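Side-chain contacts in lipase (Pelosinus fermentans, PDB 5AH0), which hydrolyses ester bonds as a zinc-containing lipase and also attacks the synthetic polyester poly(butylene adipate-co-terephthalate): residues A[13-16]-A[22-25]; A[142-145]-A[149-152]; A[168-173]-A[302-307]; A[176-181]-A[288-293]; A[324-327]-A[331-334]. All blocks are in the same frame, centred on the assembly; numbering follows the deposited sequence.

Contact 1 (A[13-16]-A[22-25]); sequences MGWG and GLKY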
loop_
_atom_site.group_PDB
_atom_site.type_symbol
_atom_site.label_atom_id
_atom_site.label_comp_id
_atom_site.label_asym_id
_atom_site.label_seq_id
_atom_site.Cartn_x
_atom_site.Cartn_y
_atom_site.Cartn_z
ATOM N N MET A 13 7.479 -0.412 0.026
ATOM C CA MET A 13 8.658 0.224 -0.586
ATOM C C MET A 13 8.322 1.261 -1.643
ATOM O O MET A 13 9.212 1.741 -2.350
ATOM C CB MET A 13 9.595 -0.811 -1.214
ATOM C CG MET A 13 10.157 -1.844 -0.256
ATOM S SD MET A 13 11.180 -1.105 1.003
ATOM C CE MET A 13 12.382 -0.173 0.055
ATOM N N GLY A 14 7.048 1.617 -1.743
ATOM C CA GLY A 14 6.621 2.659 -2.662
ATOM C C GLY A 14 7.215 4.007 -2.297
ATOM O O GLY A 14 7.629 4.209 -1.153
ATOM N N TRP A 15 7.253 4.922 -3.270
ATOM C CA TRP A 15 7.896 6.239 -3.122
ATOM C C TRP A 15 7.064 7.387 -3.708
ATOM O O TRP A 15 6.222 7.174 -4.580
ATOM C CB TRP A 15 9.281 6.221 -3.784
ATOM C CG TRP A 15 9.230 5.951 -5.248
ATOM C CD1 TRP A 15 9.182 6.877 -6.259
ATOM C CD2 TRP A 15 9.220 4.665 -5.883
ATOM N NE1 TRP A 15 9.133 6.239 -7.486
ATOM C CE2 TRP A 15 9.172 4.884 -7.281
ATOM C CE3 TRP A 15 9.256 3.351 -5.409
ATOM C CZ2 TRP A 15 9.152 3.836 -8.200
ATOM C CZ3 TRP A 15 9.224 2.315 -6.328
ATOM C CH2 TRP A 15 9.170 2.564 -7.704
ATOM N N GLY A 16 7.298 8.606 -3.217
ATOM C CA GLY A 16 6.514 9.762 -3.619
ATOM C C GLY A 16 7.100 10.498 -4.809
ATOM O O GLY A 16 8.241 10.254 -5.200
ATOM N N GLY A 22 12.769 10.735 -12.298
ATOM C CA GLY A 22 12.847 10.004 -13.539
ATOM C C GLY A 22 12.004 8.752 -13.578
ATOM O O GLY A 22 11.865 8.149 -14.632
ATOM N N LEU A 23 11.455 8.344 -12.439
ATOM C CA LEU A 23 10.581 7.172 -12.390
ATOM C C LEU A 23 9.437 7.380 -11.402
ATOM O O LEU A 23 9.645 7.411 -10.187
ATOM C CB LEU A 23 11.365 5.912 -12.011
ATOM C CG LEU A 23 10.653 4.591 -12.343
ATOM C CD1 LEU A 23 10.656 4.337 -13.840
ATOM C CD2 LEU A 23 11.250 3.425 -11.617
ATOM N N LYS A 24 8.229 7.530 -11.931
ATOM C CA LYS A 24 7.027 7.614 -11.111
ATOM C C LYS A 24 6.606 6.212 -10.659
ATOM O O LYS A 24 6.574 5.275 -11.465
ATOM C CB LYS A 24 5.900 8.273 -11.904
ATOM C CG LYS A 24 5.486 9.646 -11.434
ATOM C CD LYS A 24 6.615 10.638 -11.491
ATOM C CE LYS A 24 6.178 11.931 -10.874
ATOM N NZ LYS A 24 7.295 12.891 -10.854
ATOM N N TYR A 25 6.296 6.054 -9.379
ATOM C CA TYR A 25 5.736 4.797 -8.900
ATOM C C TYR A 25 4.474 4.446 -9.680
ATOM O O TYR A 25 4.256 3.295 -10.046
ATOM C CB TYR A 25 5.406 4.880 -7.415
ATOM C CG TYR A 25 4.859 3.598 -6.816
ATOM C CD1 TYR A 25 3.505 3.286 -6.890
ATOM C CD2 TYR A 25 5.689 2.721 -6.131
ATOM C CE1 TYR A 25 3.003 2.117 -6.332
ATOM C CE2 TYR A 25 5.188 1.568 -5.555
ATOM C CZ TYR A 25 3.847 1.275 -5.657
ATOM O OH TYR A 25 3.351 0.126 -5.072
HETATM O O HOH W 1 6.199 8.332 -7.263
#
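The indole N-H of Trp15 gives the one direct hydrogen bond between residues 13-16 and 22-25: NE1 donates to the carbonyl O of Leu23 over 3.0 Å, with an N-H...O angle of 160°. The acceptor lies near the plane of the indole, although the donor is tilted from the carbonyl plane of Leu23. Trp15 CG sits between its own backbone N and carbonyl carbon (chi1 62°), which turns one indole face to Tyr25. The phenol ring meets that face edge-on in a T-shaped pair, its centroid 5.0 Å from that of the six-membered indole ring and the planes at 79°. Tyr25 CD2 comes to 3.6 Å from Trp15 CZ3, while Tyr25 CB lies over the five-membered ring as a CH-pi contact, 4.0 Å from its centroid. Beside this pair the glycine backbone lies close against the phenol, Gly14 CA approaching Tyr25 CE2 at 3.4 Å. Leu23 adds a looser apolar touch through CD2. A water ties the backbones together, donating to Trp15 O at 2.9 Å and accepting from Tyr25 N at 3.1 Å. The far end of Tyr25 is fixed outside the pair, its OH bonded to the ring of His113 and to the backbone N of Gly11. His113 lies in the Ala-His-Ser-Met-Gly sequence at the end of strand 108-113, and Gly11 in the His-Gly turn after strand 6-9. The arrangement is thus consistent with the oxyanion-hole loop and nucleophile elbow of an alpha/beta-hydrolase lipase.

Contact 2 (A[142-145]-A[149-152]); sequences LSSL and GKSW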
loop_
_atom_site.group_PDB
_atom_site.type_symbol
_atom_site.label_atom_id
_atom_site.label_comp_id
_atom_site.label_asym_id
_atom_site.label_seq_id
_atom_site.Cartn_x
_atom_site.Cartn_y
_atom_site.Cartn_z
ATOM N N LEU A 142 -7.174 15.532 20.796
ATOM C CA LEU A 142 -7.200 14.234 20.115
ATOM C C LEU A 142 -7.339 14.400 18.594
ATOM O O LEU A 142 -8.019 15.319 18.130
ATOM C CB LEU A 142 -8.350 13.382 20.659
ATOM C CG LEU A 142 -8.638 12.037 19.996
ATOM C CD1 LEU A 142 -7.568 11.013 20.360
ATOM C CD2 LEU A 142 -10.022 11.530 20.361
ATOM N N SER A 143 -6.706 13.514 17.818
ATOM C CA SER A 143 -6.823 13.578 16.360
ATOM C C SER A 143 -8.228 13.265 15.870
ATOM O O SER A 143 -8.830 12.270 16.277
ATOM C CB SER A 143 -5.856 12.625 15.672
ATOM O OG SER A 143 -6.063 12.683 14.267
ATOM N N SER A 144 -8.723 14.110 14.970
ATOM C CA SER A 144 -10.072 13.988 14.430
ATOM C C SER A 144 -10.361 12.624 13.793
ATOM O O SER A 144 -11.511 12.179 13.756
ATOM C CB SER A 144 -10.305 15.097 13.401
ATOM O OG SER A 144 -11.540 14.939 12.727
ATOM N N LEU A 145 -9.316 11.956 13.313
ATOM C CA LEU A 145 -9.468 10.646 12.698
ATOM C C LEU A 145 -10.180 9.647 13.612
ATOM O O LEU A 145 -10.967 8.821 13.146
ATOM C CB LEU A 145 -8.105 10.087 12.284
ATOM C CG LEU A 145 -8.150 8.703 11.628
ATOM C CD1 LEU A 145 -9.060 8.707 10.394
ATOM C CD2 LEU A 145 -6.750 8.206 11.280
ATOM N N GLY A 149 -17.724 8.056 12.564
ATOM C CA GLY A 149 -18.865 8.599 11.853
ATOM C C GLY A 149 -18.574 9.236 10.509
ATOM O O GLY A 149 -19.448 9.870 9.930
ATOM N N LYS A 150 -17.361 9.061 9.995
ATOM C CA LYS A 150 -16.987 9.727 8.755
ATOM C C LYS A 150 -17.077 8.794 7.562
ATOM O O LYS A 150 -16.264 7.896 7.398
ATOM C CB LYS A 150 -15.574 10.296 8.859
ATOM C CG LYS A 150 -15.295 11.025 10.146
ATOM C CD LYS A 150 -13.993 11.804 10.081
ATOM C CE LYS A 150 -13.656 12.414 11.441
ATOM N NZ LYS A 150 -13.261 11.382 12.454
ATOM N N SER A 151 -18.065 9.021 6.712
ATOM C CA SER A 151 -18.188 8.238 5.498
ATOM C C SER A 151 -17.676 9.067 4.318
ATOM O O SER A 151 -18.448 9.731 3.625
ATOM C CB SER A 151 -19.634 7.790 5.288
ATOM O OG SER A 151 -19.756 7.009 4.112
ATOM N N TRP A 152 -16.358 9.040 4.124
ATOM C CA TRP A 152 -15.667 9.915 3.171
ATOM C C TRP A 152 -15.096 9.192 1.944
ATOM O O TRP A 152 -14.429 9.796 1.098
ATOM C CB TRP A 152 -14.538 10.650 3.896
ATOM C CG TRP A 152 -15.001 11.602 4.964
ATOM C CD1 TRP A 152 -16.294 11.848 5.356
ATOM C CD2 TRP A 152 -14.172 12.437 5.780
ATOM N NE1 TRP A 152 -16.313 12.792 6.357
ATOM C CE2 TRP A 152 -15.025 13.170 6.635
ATOM C CE3 TRP A 152 -12.790 12.645 5.864
ATOM C CZ2 TRP A 152 -14.541 14.086 7.561
ATOM C CZ3 TRP A 152 -12.312 13.557 6.788
ATOM C CH2 TRP A 152 -13.185 14.266 7.624
#
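Lys150 reaches Ser144 by a side chain that leaves with CG opposite its carbonyl carbon (chi1 -45°), runs extended through chi2 and chi3, and bends only at the last torsion (chi4 70°). That final bend sets NZ in front of the carbonyl O of Ser144. The modelled separation of 2.3 Å between Lys150 NZ and Ser144 O is too short for an ordinary hydrogen bond, so the bond is plausible but its exact length doubtful. Ser144 OG lies alongside the lysine chain, 3.5 Å from Lys150 CE, and has a weak hydrogen bond of its own to the hydroxyl of Tyr62. The next carbonyl oxygen, Leu145 O, is merely nearby, 3.5 Å from Lys150 NZ. At its base the lysine is braced by its neighbour: Lys150 CB sits 3.6 Å above one face of the Trp152 indole, toward the rim. Leu145 turns its side chain from the lysine and packs on helix 116-129. Across the two loop segments, then, the ammonium faces the carbonyl O of Ser144 and meets no carboxylate; if the bond is real, this charge-dipole attraction would link the short 3-10 turn to the approach of strand 153-159.

Contact 3 (A[168-173]-A[302-307]); sequences LADGIN and QGRVII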
loop_
_atom_site.group_PDB
_atom_site.type_symbol
_atom_site.label_atom_id
_atom_site.label_comp_id
_atom_site.label_asym_id
_atom_site.label_seq_id
_atom_site.Cartn_x
_atom_site.Cartn_y
_atom_site.Cartn_z
ATOM N N LEU A 168 6.600 -13.859 1.555
ATOM C CA LEU A 168 7.842 -13.104 1.442
ATOM C C LEU A 168 8.211 -12.501 2.788
ATOM O O LEU A 168 9.379 -12.460 3.164
ATOM C CB LEU A 168 7.724 -11.980 0.421
ATOM C CG LEU A 168 9.055 -11.323 0.053
ATOM C CD1 LEU A 168 9.781 -12.106 -1.034
ATOM C CD2 LEU A 168 8.860 -9.891 -0.356
ATOM N N ALA A 169 7.205 -12.047 3.524
ATOM C CA ALA A 169 7.452 -11.433 4.826
ATOM C C ALA A 169 7.570 -12.477 5.939
ATOM O O ALA A 169 8.105 -12.181 7.008
ATOM C CB ALA A 169 6.350 -10.422 5.159
ATOM N N ASP A 170 7.082 -13.693 5.691
ATOM C CA ASP A 170 7.190 -14.767 6.681
ATOM C C ASP A 170 8.632 -15.255 6.816
ATOM O O ASP A 170 9.034 -15.731 7.876
ATOM C CB ASP A 170 6.272 -15.950 6.333
ATOM C CG ASP A 170 4.785 -15.627 6.515
ATOM O OD1 ASP A 170 4.406 -14.441 6.483
ATOM O OD2 ASP A 170 3.988 -16.568 6.716
ATOM N N GLY A 171 9.393 -15.151 5.727
ATOM C CA GLY A 171 10.795 -15.537 5.715
ATOM C C GLY A 171 11.717 -14.597 6.478
ATOM O O GLY A 171 12.922 -14.836 6.564
ATOM N N ILE A 172 11.149 -13.522 7.019
ATOM C CA ILE A 172 11.874 -12.570 7.865
ATOM C C ILE A 172 13.123 -11.959 7.220
ATOM O O ILE A 172 13.167 -10.757 6.965
ATOM C CB ILE A 172 12.282 -13.211 9.194
ATOM C CG1 ILE A 172 11.031 -13.658 9.951
ATOM C CG2 ILE A 172 13.083 -12.223 10.024
ATOM C CD1 ILE A 172 11.310 -14.393 11.247
ATOM N N ASN A 173 14.137 -12.777 6.959
ATOM C CA ASN A 173 15.390 -12.255 6.436
ATOM C C ASN A 173 15.282 -11.785 4.994
ATOM O O ASN A 173 15.998 -10.886 4.562
ATOM C CB ASN A 173 16.479 -13.307 6.539
ATOM C CG ASN A 173 17.386 -13.077 7.715
ATOM O OD1 ASN A 173 17.419 -11.983 8.277
ATOM N ND2 ASN A 173 18.122 -14.109 8.108
ATOM N N GLN A 302 1.811 -25.609 13.538
ATOM C CA GLN A 302 0.619 -25.360 14.326
ATOM C C GLN A 302 0.631 -23.927 14.863
ATOM O O GLN A 302 1.676 -23.405 15.256
ATOM C CB GLN A 302 0.514 -26.412 15.433
ATOM C CG GLN A 302 1.794 -26.619 16.224
ATOM C CD GLN A 302 1.677 -27.745 17.244
ATOM O OE1 GLN A 302 0.614 -28.352 17.395
ATOM N NE2 GLN A 302 2.776 -28.037 17.940
ATOM N N GLY A 303 -0.523 -23.271 14.805
ATOM C CA GLY A 303 -0.650 -21.910 15.293
ATOM C C GLY A 303 -0.453 -20.844 14.224
ATOM O O GLY A 303 -0.903 -19.711 14.387
ATOM N N ARG A 304 0.203 -21.199 13.121
ATOM C CA ARG A 304 0.381 -20.251 12.022
ATOM C C ARG A 304 -0.436 -20.676 10.808
ATOM O O ARG A 304 -0.840 -21.832 10.705
ATOM C CB ARG A 304 1.857 -20.125 11.633
ATOM C CG ARG A 304 2.715 -19.406 12.660
ATOM C CD ARG A 304 4.167 -19.367 12.219
ATOM N NE ARG A 304 4.520 -18.106 11.572
ATOM C CZ ARG A 304 5.581 -17.953 10.786
ATOM N NH1 ARG A 304 6.374 -18.988 10.551
ATOM N NH2 ARG A 304 5.846 -16.775 10.227
ATOM N N VAL A 305 -0.671 -19.740 9.894
ATOM C CA VAL A 305 -1.371 -20.028 8.644
ATOM C C VAL A 305 -0.644 -21.131 7.890
ATOM O O VAL A 305 0.566 -21.043 7.662
ATOM C CB VAL A 305 -1.465 -18.771 7.766
ATOM C CG1 VAL A 305 -2.111 -19.091 6.412
ATOM C CG2 VAL A 305 -2.228 -17.677 8.495
ATOM N N ILE A 306 -1.375 -22.173 7.509
ATOM C CA ILE A 306 -0.755 -23.296 6.808
ATOM C C ILE A 306 -0.519 -22.903 5.354
ATOM O O ILE A 306 -1.428 -22.423 4.674
ATOM C CB ILE A 306 -1.601 -24.593 6.879
ATOM C CG1 ILE A 306 -1.290 -25.393 8.152
ATOM C CG2 ILE A 306 -1.291 -25.495 5.693
ATOM C CD1 ILE A 306 -1.661 -24.720 9.459
ATOM N N ILE A 307 0.717 -23.081 4.900
ATOM C CA ILE A 307 1.122 -22.639 3.576
ATOM C C ILE A 307 1.450 -23.812 2.657
ATOM O O ILE A 307 2.490 -24.463 2.775
ATOM C CB ILE A 307 2.301 -21.682 3.687
ATOM C CG1 ILE A 307 1.811 -20.421 4.395
ATOM C CG2 ILE A 307 2.875 -21.351 2.303
ATOM C CD1 ILE A 307 2.904 -19.579 4.904
#
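Asp170 and Arg304 reach across from residues 168-173 and 302-307 and slide past each other in opposite directions, with carboxylate and guanidinium planes only 28° apart. Because the planes are displaced, Asp170 OD2 lies well out of the guanidinium plane, and no N-H of Arg304 points at it. What remains is a long salt bridge, 4.0 Å from Asp170 OD2 to Arg304 NH2, resting on charge alone. The same NH2 is equally far from Asp170 CB, so it lies along the flank of the aspartate and not at its end. A turn at chi3 (97°) swings the guanidinium of Arg304 alongside the carboxylate. Ile307 comes from the opposite direction, its CD1 3.7 Å from Asp170 OD2, laying a methyl against that oxygen. The stronger bonds of both charged groups are made elsewhere: Asp170 OD2 with Thr241 OG1 and Arg299, Arg304 NH2 with Asp242. Two arginines and two aspartates are thus gathered here, which probably keeps both carboxylates ionised. In the fold, Asp170 lies on the short helix 167-170, whereas Arg304 and Ile307 belong to the long loop between helix 288-294 and strand 334-336; both sides meet at the start of helix 241-250, against which Val305 also packs, and Leu168 leans on helix 288-294.

Contact 4 (A[176-181]-A[288-293]); sequences GDFAKN and YPFGRF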
loop_
_atom_site.group_PDB
_atom_site.type_symbol
_atom_site.label_atom_id
_atom_site.label_comp_id
_atom_site.label_asym_id
_atom_site.label_seq_id
_atom_site.Cartn_x
_atom_site.Cartn_y
_atom_site.Cartn_z
ATOM N N GLY A 176 14.098 -7.996 4.347
ATOM C CA GLY A 176 15.139 -6.984 4.302
ATOM C C GLY A 176 15.994 -7.069 3.045
ATOM O O GLY A 176 16.504 -6.058 2.560
ATOM N N ASP A 177 16.169 -8.274 2.513
ATOM C CA ASP A 177 16.932 -8.417 1.287
ATOM C C ASP A 177 16.172 -7.762 0.146
ATOM O O ASP A 177 16.758 -7.088 -0.705
ATOM C CB ASP A 177 17.191 -9.880 0.955
ATOM C CG ASP A 177 17.965 -10.048 -0.339
ATOM O OD1 ASP A 177 19.211 -9.934 -0.309
ATOM O OD2 ASP A 177 17.330 -10.264 -1.395
ATOM N N PHE A 178 14.857 -7.964 0.137
ATOM C CA PHE A 178 14.021 -7.368 -0.884
ATOM C C PHE A 178 14.063 -5.846 -0.801
ATOM O O PHE A 178 14.148 -5.166 -1.815
ATOM C CB PHE A 178 12.578 -7.834 -0.773
ATOM C CG PHE A 178 11.700 -7.231 -1.818
ATOM C CD1 PHE A 178 11.699 -7.745 -3.100
ATOM C CD2 PHE A 178 10.935 -6.112 -1.546
ATOM C CE1 PHE A 178 10.931 -7.167 -4.085
ATOM C CE2 PHE A 178 10.158 -5.527 -2.533
ATOM C CZ PHE A 178 10.160 -6.052 -3.798
ATOM N N ALA A 179 13.982 -5.308 0.411
ATOM C CA ALA A 179 13.984 -3.867 0.561
ATOM C C ALA A 179 15.281 -3.276 0.025
ATOM O O ALA A 179 15.256 -2.413 -0.861
ATOM C CB ALA A 179 13.777 -3.481 2.010
ATOM N N LYS A 180 16.407 -3.761 0.550
ATOM C CA LYS A 180 17.714 -3.299 0.117
ATOM C C LYS A 180 17.852 -3.358 -1.398
ATOM O O LYS A 180 18.268 -2.385 -2.031
ATOM C CB LYS A 180 18.812 -4.133 0.767
ATOM C CG LYS A 180 19.015 -3.849 2.247
ATOM C CD LYS A 180 19.697 -5.028 2.926
ATOM C CE LYS A 180 20.356 -4.587 4.217
ATOM N NZ LYS A 180 20.854 -5.731 5.010
ATOM N N ASN A 181 17.460 -4.481 -1.993
ATOM C CA ASN A 181 17.620 -4.640 -3.430
ATOM C C ASN A 181 16.695 -3.739 -4.241
ATOM O O ASN A 181 17.057 -3.300 -5.328
ATOM C CB ASN A 181 17.402 -6.091 -3.825
ATOM C CG ASN A 181 18.629 -6.934 -3.588
ATOM O OD1 ASN A 181 19.601 -6.863 -4.349
ATOM N ND2 ASN A 181 18.601 -7.739 -2.526
ATOM N N TYR A 288 12.988 -11.799 -9.921
ATOM C CA TYR A 288 13.253 -13.189 -10.257
ATOM C C TYR A 288 13.532 -14.086 -9.026
ATOM O O TYR A 288 12.881 -15.112 -8.853
ATOM C CB TYR A 288 14.402 -13.295 -11.261
ATOM C CG TYR A 288 14.783 -14.735 -11.542
ATOM C CD1 TYR A 288 13.976 -15.547 -12.333
ATOM C CD2 TYR A 288 15.941 -15.289 -11.002
ATOM C CE1 TYR A 288 14.317 -16.888 -12.582
ATOM C CE2 TYR A 288 16.296 -16.615 -11.250
ATOM C CZ TYR A 288 15.482 -17.406 -12.041
ATOM O OH TYR A 288 15.824 -18.715 -12.276
ATOM N N PRO A 289 14.495 -13.710 -8.169
ATOM C CA PRO A 289 14.724 -14.616 -7.042
ATOM C C PRO A 289 13.566 -14.618 -6.042
ATOM O O PRO A 289 13.308 -15.640 -5.409
ATOM C CB PRO A 289 15.999 -14.058 -6.399
ATOM C CG PRO A 289 15.945 -12.597 -6.705
ATOM C CD PRO A 289 15.350 -12.508 -8.093
ATOM N N PHE A 290 12.885 -13.490 -5.885
ATOM C CA PHE A 290 11.796 -13.422 -4.917
ATOM C C PHE A 290 10.578 -14.237 -5.355
ATOM O O PHE A 290 10.000 -14.963 -4.545
ATOM C CB PHE A 290 11.451 -11.949 -4.649
ATOM C CG PHE A 290 12.641 -11.173 -4.159
ATOM C CD1 PHE A 290 13.170 -11.432 -2.903
ATOM C CD2 PHE A 290 13.286 -10.262 -4.974
ATOM C CE1 PHE A 290 14.288 -10.765 -2.461
ATOM C CE2 PHE A 290 14.412 -9.591 -4.527
ATOM C CZ PHE A 290 14.908 -9.839 -3.275
ATOM N N GLY A 291 10.224 -14.150 -6.637
ATOM C CA GLY A 291 9.213 -15.011 -7.224
ATOM C C GLY A 291 9.506 -16.487 -7.023
ATOM O O GLY A 291 8.600 -17.261 -6.697
ATOM N N ARG A 292 10.762 -16.895 -7.222
ATOM C CA ARG A 292 11.129 -18.302 -7.047
ATOM C C ARG A 292 11.093 -18.695 -5.583
ATOM O O ARG A 292 10.657 -19.801 -5.246
ATOM C CB ARG A 292 12.511 -18.595 -7.650
ATOM C CG ARG A 292 12.491 -18.597 -9.175
ATOM C CD ARG A 292 13.768 -19.109 -9.810
ATOM N NE ARG A 292 13.788 -20.549 -10.039
ATOM C CZ ARG A 292 14.487 -21.397 -9.300
ATOM N NH1 ARG A 292 15.216 -20.937 -8.285
ATOM N NH2 ARG A 292 14.457 -22.693 -9.574
ATOM N N PHE A 293 11.535 -17.795 -4.709
ATOM C CA PHE A 293 11.474 -18.088 -3.291
ATOM C C PHE A 293 10.032 -18.321 -2.852
ATOM O O PHE A 293 9.749 -19.307 -2.195
ATOM C CB PHE A 293 12.091 -16.972 -2.437
ATOM C CG PHE A 293 11.910 -17.202 -0.963
ATOM C CD1 PHE A 293 12.790 -18.019 -0.263
ATOM C CD2 PHE A 293 10.824 -16.655 -0.292
ATOM C CE1 PHE A 293 12.610 -18.268 1.094
ATOM C CE2 PHE A 293 10.632 -16.891 1.075
ATOM C CZ PHE A 293 11.530 -17.699 1.772
#
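The ring of Phe290 is sandwiched: Phe178 CD1 stands 3.4 Å above the centre of one face, Pro289 CG lies over the rim of the other, and Asp177 OD2 and Asn181 ND2 sit at its edge. This is a nearly antiparallel helix pair, 176-181 against 288-293, their axes 11.3 Å apart at closest approach and their directions at 160°, packed outside the central parallel sheet of the alpha/beta-hydrolase fold. Phe178 and Phe290 form a T-shaped stack in which Phe178 supplies the edge and Phe290 the face, with ring centroids 4.9 Å apart and planes at 84°. Phe178 CB adds a CH-pi contact over the same face, 4.2 Å from the centroid. Phe290 CG lies opposite its carbonyl carbon (chi1 -57°), which projects the ring across the gap to the other helix. Asp177 OD2 approaches Phe290 CZ at 3.1 Å, setting a negative oxygen against the weakly positive C-H rim. Phe178 also touches Val317, and Ile174 flanks Phe290. On its own helix, Asp177 O accepts twice, from Asn181 N and, at 2.7 Å, from Asn181 ND2, the two donors arriving from opposite faces of the carbonyl plane.

Contact 5 (A[324-327]-A[331-334]); sequences NGPK and SDKI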
loop_
_atom_site.group_PDB
_atom_site.type_symbol
_atom_site.label_atom_id
_atom_site.label_comp_id
_atom_site.label_asym_id
_atom_site.label_seq_id
_atom_site.Cartn_x
_atom_site.Cartn_y
_atom_site.Cartn_z
ATOM N N ASN A 324 -7.492 -11.466 -3.626
ATOM C CA ASN A 324 -8.879 -11.215 -4.019
ATOM C C ASN A 324 -9.662 -10.554 -2.895
ATOM O O ASN A 324 -10.753 -10.035 -3.110
ATOM C CB ASN A 324 -9.586 -12.497 -4.455
ATOM C CG ASN A 324 -9.579 -13.571 -3.387
ATOM O OD1 ASN A 324 -9.079 -13.375 -2.278
ATOM N ND2 ASN A 324 -10.180 -14.704 -3.705
ATOM N N GLY A 325 -9.113 -10.601 -1.686
ATOM C CA GLY A 325 -9.765 -10.008 -0.536
ATOM C C GLY A 325 -9.318 -10.698 0.733
ATOM O O GLY A 325 -8.751 -11.789 0.674
ATOM N N PRO A 326 -9.559 -10.059 1.889
ATOM C CA PRO A 326 -9.180 -10.648 3.172
ATOM C C PRO A 326 -10.073 -11.828 3.497
ATOM O O PRO A 326 -11.292 -11.662 3.549
ATOM C CB PRO A 326 -9.390 -9.505 4.163
ATOM C CG PRO A 326 -10.402 -8.624 3.521
ATOM C CD PRO A 326 -10.199 -8.741 2.043
ATOM N N LYS A 327 -9.473 -12.999 3.695
ATOM C CA LYS A 327 -10.217 -14.211 4.004
ATOM C C LYS A 327 -9.925 -14.733 5.400
ATOM O O LYS A 327 -10.832 -15.140 6.129
ATOM C CB LYS A 327 -9.910 -15.312 2.985
ATOM C CG LYS A 327 -10.684 -15.216 1.690
ATOM C CD LYS A 327 -9.793 -14.762 0.581
ATOM C CE LYS A 327 -8.650 -15.713 0.381
ATOM N NZ LYS A 327 -7.698 -15.115 -0.580
ATOM N N SER A 331 -14.539 -11.838 7.980
ATOM C CA SER A 331 -15.897 -12.189 7.592
ATOM C C SER A 331 -16.321 -11.460 6.324
ATOM O O SER A 331 -17.466 -11.581 5.893
ATOM C CB SER A 331 -16.864 -11.888 8.733
ATOM O OG SER A 331 -16.474 -12.606 9.889
ATOM N N ASP A 332 -15.398 -10.696 5.746
ATOM C CA ASP A 332 -15.649 -9.974 4.504
ATOM C C ASP A 332 -16.205 -10.900 3.430
ATOM O O ASP A 332 -15.697 -11.996 3.227
ATOM C CB ASP A 332 -14.358 -9.313 3.999
ATOM C CG ASP A 332 -14.002 -8.046 4.767
ATOM O OD1 ASP A 332 -14.638 -7.794 5.815
ATOM O OD2 ASP A 332 -13.086 -7.307 4.322
ATOM N N LYS A 333 -17.243 -10.457 2.731
ATOM C CA LYS A 333 -17.792 -11.258 1.642
ATOM C C LYS A 333 -17.029 -10.990 0.351
ATOM O O LYS A 333 -16.852 -9.845 -0.057
ATOM C CB LYS A 333 -19.289 -10.986 1.436
ATOM C CG LYS A 333 -20.192 -11.545 2.525
ATOM C CD LYS A 333 -21.656 -11.254 2.224
ATOM C CE LYS A 333 -22.573 -11.847 3.285
ATOM N NZ LYS A 333 -24.011 -11.500 3.064
ATOM N N ILE A 334 -16.560 -12.051 -0.288
ATOM C CA ILE A 334 -15.845 -11.888 -1.542
ATOM C C ILE A 334 -16.666 -12.486 -2.668
ATOM O O ILE A 334 -17.112 -13.624 -2.586
ATOM C CB ILE A 334 -14.459 -12.532 -1.479
ATOM C CG1 ILE A 334 -13.674 -11.914 -0.329
ATOM C CG2 ILE A 334 -13.711 -12.338 -2.792
ATOM C CD1 ILE A 334 -12.328 -12.520 -0.136
#
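Apolar contacts centre on Ile334, whose CD1 fits between the backbone of Gly325 and the bent side chain of Lys327. Ile334 CD1 lies 3.6 Å from Gly325 CA and 3.5 Å from Lys327 CD, the lysine methylenes crossing the isoleucine at about a right angle. Its extended branch (chi2 177°) carries CD1 to that spot. Contacts of carbon with a polar atom come next: Asp332 OD2 presses on the proline ring, 3.1 Å from Pro326 CG, the two side chains crossing obliquely, and Ile334 CG2 rests 3.8 Å from Asn324 O. The carboxylate of Asp332 is held from outside, OD1 by the backbone N of Ala253 and OD2 by the indole N-H of Trp346. No hydrogen bond joins the segments; within 324-327, Lys327 NZ is modelled as a donor to Asn324 OD1 and also forms a salt bridge with Asp164, though the position of NZ is uncertain. Ile334 lies in strand 334-336, and the rest precedes it in the loop after helix 288-294; that strand runs parallel to strand 346-348, and Pro326 and Ile334 both pack on Trp346 of the latter.

Contacts 1, 2 and 5 each close a short loop, whereas contacts 3 and 4 join segments more than a hundred residues apart; contact 4 falls within the span bridged by contact 3. Helix 167-170 leads directly into helix 173-190, and the two contacts touch where Leu168 meets Phe178 and Phe290. Contact 1 joins this group through Met13 against Ala179, its centre about 18 Å from that of contact 4; the loop after strand 6-9 is thereby packed against helix 173-190. Contacts 2 and 5 touch none of the others, contact 2 leading into strand 153-159 and contact 5 into strand 334-336 of the same sheet, their centres about 25 Å apart.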